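PDB 4W8H: toll-receptor-related 2 from Hydra vulgaris, which is a membrane receptor related to Toll receptors, whose TIR domain, the part described here, probably passes signals on inside the cell by binding other TIR domains. Local coordinates for residues D6-Y11 with E56-T61. Sequence-based numbering, arbitrary orientation.
Sequences DVNICY and ENSNRT
Asn8 and Arg60 join two parallel strands through their backbones: Asn8 N donates a nearly straight bond to Arg60 O (3.0 Å), in the carbonyl plane. Two residues before Asn8, Asp6 O takes Arg60 N at 3.2 Å and, weakly, Asn59 N. A CA-H...O contact from Val7 CA to Arg60 O lies between these bonds, and one from Thr61 CA to Asn8 O follows further along.

Among side chains, Asn8 and Thr61 run alongside each other on one face. With CG anti to the backbone N (chi1 166°), the Asn8 amide reaches Thr61, where ND2 gives a weak but straight bond to OG1 (3.3 Å) and also rests 3.6 Å from Thr61 CG2. That methyl meets Cys10 CB. A valine in place of Thr61 would probably leave the buried Asn8 ND2 without its hydroxyl acceptor and the amide freer to turn.

At the Asp6 and Asn59 end, one water links Asp6 OD1 to Asn59 ND2, another Asp6 O to Arg60 NH1, weakly at the guanidinium, whose NH2 is held by Asn128 O. The Asp6 carboxylate is also held by Lys33 N.

Both strands lie inside the parallel sheet of the flavodoxin-like TIR fold, with strand 34-35 beyond 5-10. Helix 47-56 covers the Asn8 and Thr61 face through Ile55, and helix 16-29 packs on Ile9 across the sheet.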
ATOM      1  N   ASP A   6     -10.838  -1.652  -3.815  1.00  9.49           N
ATOM      2  CA  ASP A   6      -9.798  -1.969  -4.793  1.00  9.52           C
ATOM      3  C   ASP A   6      -8.432  -2.140  -4.129  1.00  9.62           C
ATOM      4  O   ASP A   6      -7.678  -3.061  -4.470  1.00 10.86           O
ATOM      5  CB  ASP A   6      -9.674  -0.864  -5.834  1.00 12.36           C
ATOM      6  CG  ASP A   6     -10.891  -0.724  -6.638  1.00 16.49           C
ATOM      7  OD1 ASP A   6     -11.154  -1.680  -7.398  1.00 22.68           O
ATOM      8  OD2 ASP A   6     -11.590   0.322  -6.547  1.00 15.12           O
ATOM      9  N   VAL A   7      -8.123  -1.279  -3.171  1.00  8.31           N
ATOM     10  CA  VAL A   7      -6.812  -1.315  -2.532  1.00  7.25           C
ATOM     11  C   VAL A   7      -6.893  -0.961  -1.081  1.00  7.57           C
ATOM     12  O   VAL A   7      -7.724  -0.160  -0.667  1.00 10.78           O
ATOM     13  CB  VAL A   7      -5.776  -0.366  -3.164  1.00  9.68           C
ATOM     14  CG1 VAL A   7      -5.405  -0.826  -4.511  1.00 13.86           C
ATOM     15  CG2 VAL A   7      -6.263   1.059  -3.193  1.00  9.66           C
ATOM     16  N   ASN A   8      -6.019  -1.609  -0.323  1.00  7.12           N
ATOM     17  CA  ASN A   8      -5.738  -1.261   1.032  1.00  7.48           C
ATOM     18  C   ASN A   8      -4.363  -0.578   1.082  1.00  6.08           C
ATOM     19  O   ASN A   8      -3.491  -0.906   0.311  1.00 10.85           O
ATOM     20  CB  ASN A   8      -5.697  -2.578   1.806  1.00 12.06           C
ATOM     21  CG  ASN A   8      -5.123  -2.454   3.122  1.00 14.27           C
ATOM     22  OD1 ASN A   8      -5.444  -1.524   3.847  1.00 13.45           O
ATOM     23  ND2 ASN A   8      -4.253  -3.396   3.488  1.00 17.01           N
ATOM     24  N   ILE A   9      -4.197   0.388   1.974  1.00  6.66           N
ATOM     25  CA  ILE A   9      -2.921   1.113   2.023  1.00  7.73           C
ATOM     26  C   ILE A   9      -2.239   0.779   3.305  1.00  8.64           C
ATOM     27  O   ILE A   9      -2.741   1.070   4.383  1.00 11.83           O
ATOM     28  CB  ILE A   9      -3.122   2.628   1.991  1.00 12.24           C
ATOM     29  CG1 ILE A   9      -4.174   3.034   0.951  1.00 15.82           C
ATOM     30  CG2 ILE A   9      -1.747   3.344   1.779  1.00 18.35           C
ATOM     31  CD1 ILE A   9      -3.784   2.814  -0.441  1.00 14.91           C
ATOM     32  N   CYS A  10      -1.078   0.195   3.178  1.00  7.86           N
ATOM     33  CA  CYS A  10      -0.260  -0.152   4.331  1.00  8.34           C
ATOM     34  C   CYS A  10       0.954   0.801   4.408  1.00  7.74           C
ATOM     35  O   CYS A  10       1.739   0.875   3.454  1.00  7.49           O
ATOM     36  CB  CYS A  10       0.232  -1.592   4.193  1.00 11.20           C
ATOM     37  SG  CYS A  10       1.236  -2.109   5.565  1.00 14.85           S
ATOM     38  N   TYR A  11       1.078   1.551   5.500  1.00  7.69           N
ATOM     39  CA  TYR A  11       2.047   2.657   5.588  1.00  6.69           C
ATOM     40  C   TYR A  11       2.335   2.958   7.047  1.00  7.86           C
ATOM     41  O   TYR A  11       1.519   2.676   7.925  1.00  8.95           O
ATOM     42  CB  TYR A  11       1.499   3.915   4.886  1.00  7.25           C
ATOM     43  CG  TYR A  11       0.366   4.583   5.630  1.00  6.44           C
ATOM     44  CD1 TYR A  11      -0.926   4.036   5.615  1.00  7.85           C
ATOM     45  CD2 TYR A  11       0.577   5.698   6.414  1.00  7.62           C
ATOM     46  CE1 TYR A  11      -1.932   4.592   6.337  1.00  8.90           C
ATOM     47  CE2 TYR A  11      -0.432   6.293   7.113  1.00  8.01           C
ATOM     48  CZ  TYR A  11      -1.706   5.711   7.102  1.00  9.72           C
ATOM     49  OH  TYR A  11      -2.725   6.281   7.848  1.00 11.37           O
ATOM     50  N   GLU A  56      -8.301  -8.774   3.417  1.00  7.90           N
ATOM     51  CA  GLU A  56      -9.221  -9.716   2.787  1.00  9.67           C
ATOM     52  C   GLU A  56     -10.373  -9.028   2.067  1.00  9.38           C
ATOM     53  O   GLU A  56     -11.027  -9.662   1.238  1.00 12.58           O
ATOM     54  CB  GLU A  56      -9.762 -10.712   3.805  1.00 10.81           C
ATOM     55  CG  GLU A  56      -8.666 -11.573   4.433  1.00 13.74           C
ATOM     56  CD  GLU A  56      -7.908 -12.414   3.420  1.00 16.75           C
ATOM     57  OE1 GLU A  56      -8.539 -12.983   2.514  1.00 16.79           O
ATOM     58  OE2 GLU A  56      -6.658 -12.472   3.502  1.00 18.32           O
ATOM     59  N   ASN A  57     -10.668  -7.776   2.403  1.00  7.50           N
ATOM     60  CA  ASN A  57     -11.703  -7.052   1.717  1.00  8.88           C
ATOM     61  C   ASN A  57     -11.210  -6.098   0.625  1.00  8.11           C
ATOM     62  O   ASN A  57     -11.987  -5.286   0.120  1.00 10.14           O
ATOM     63  CB  ASN A  57     -12.533  -6.313   2.728  1.00  9.04           C
ATOM     64  CG  ASN A  57     -13.394  -7.264   3.532  1.00 12.53           C
ATOM     65  OD1 ASN A  57     -14.270  -7.955   2.965  1.00 14.87           O
ATOM     66  ND2 ASN A  57     -13.163  -7.331   4.829  1.00 15.71           N
ATOM     67  N   SER A  58      -9.959  -6.252   0.241  1.00  7.76           N
ATOM     68  CA  SER A  58      -9.324  -5.446  -0.798  0.66  6.57           C
ATOM     69  C   SER A  58      -8.713  -6.354  -1.855  1.00  8.03           C
ATOM     70  O   SER A  58      -8.221  -7.412  -1.530  1.00 10.81           O
ATOM     71  CB  SER A  58      -8.215  -4.592  -0.161  0.66  8.32           C
ATOM     72  OG  SER A  58      -8.721  -3.667   0.797  0.66  9.45           O
ATOM     73  N   ASN A  59      -8.681  -5.893  -3.100  1.00  7.49           N
ATOM     74  CA  ASN A  59      -8.089  -6.694  -4.141  1.00  8.86           C
ATOM     75  C   ASN A  59      -6.597  -6.774  -4.007  1.00  9.42           C
ATOM     76  O   ASN A  59      -6.026  -7.806  -4.282  1.00 11.42           O
ATOM     77  CB  ASN A  59      -8.435  -6.150  -5.523  1.00 12.48           C
ATOM     78  CG  ASN A  59      -9.885  -6.304  -5.865  1.00 18.18           C
ATOM     79  OD1 ASN A  59     -10.542  -7.274  -5.456  1.00 23.91           O
ATOM     80  ND2 ASN A  59     -10.408  -5.363  -6.652  1.00 21.25           N
ATOM     81  N   ARG A  60      -5.958  -5.674  -3.642  1.00  9.03           N
ATOM     82  CA  ARG A  60      -4.523  -5.646  -3.467  1.00  8.14           C
ATOM     83  C   ARG A  60      -4.155  -4.701  -2.340  1.00  6.57           C
ATOM     84  O   ARG A  60      -4.944  -3.829  -1.976  1.00  8.65           O
ATOM     85  CB  ARG A  60      -3.861  -5.160  -4.752  1.00 11.82           C
ATOM     86  CG  ARG A  60      -4.145  -6.060  -5.959  1.00 14.17           C
ATOM     87  CD  ARG A  60      -3.230  -5.708  -7.135  1.00 19.02           C
ATOM     88  NE  ARG A  60      -3.534  -6.399  -8.393  1.00 20.50           N
ATOM     89  CZ  ARG A  60      -4.383  -5.951  -9.308  1.00 20.81           C
ATOM     90  NH1 ARG A  60      -5.071  -4.838  -9.083  1.00 23.36           N
ATOM     91  NH2 ARG A  60      -4.543  -6.606 -10.455  1.00 23.31           N
ATOM     92  N   THR A  61      -2.935  -4.842  -1.807  1.00  7.04           N
ATOM     93  CA  THR A  61      -2.412  -3.973  -0.751  1.00  7.31           C
ATOM     94  C   THR A  61      -1.236  -3.185  -1.293  1.00  5.69           C
ATOM     95  O   THR A  61      -0.261  -3.767  -1.763  1.00  7.10           O
ATOM     96  CB  THR A  61      -1.955  -4.771   0.488  1.00  9.69           C
ATOM     97  OG1 THR A  61      -3.097  -5.381   1.116  1.00 15.29           O
ATOM     98  CG2 THR A  61      -1.312  -3.885   1.517  1.00 10.72           C
TER
HETATM   99  O   HOH W   1      -6.370  -3.550  -7.031  1.00 23.15           O
HETATM  100  O   HOH W   2      -8.942  -3.545  -8.051  1.00 30.17           O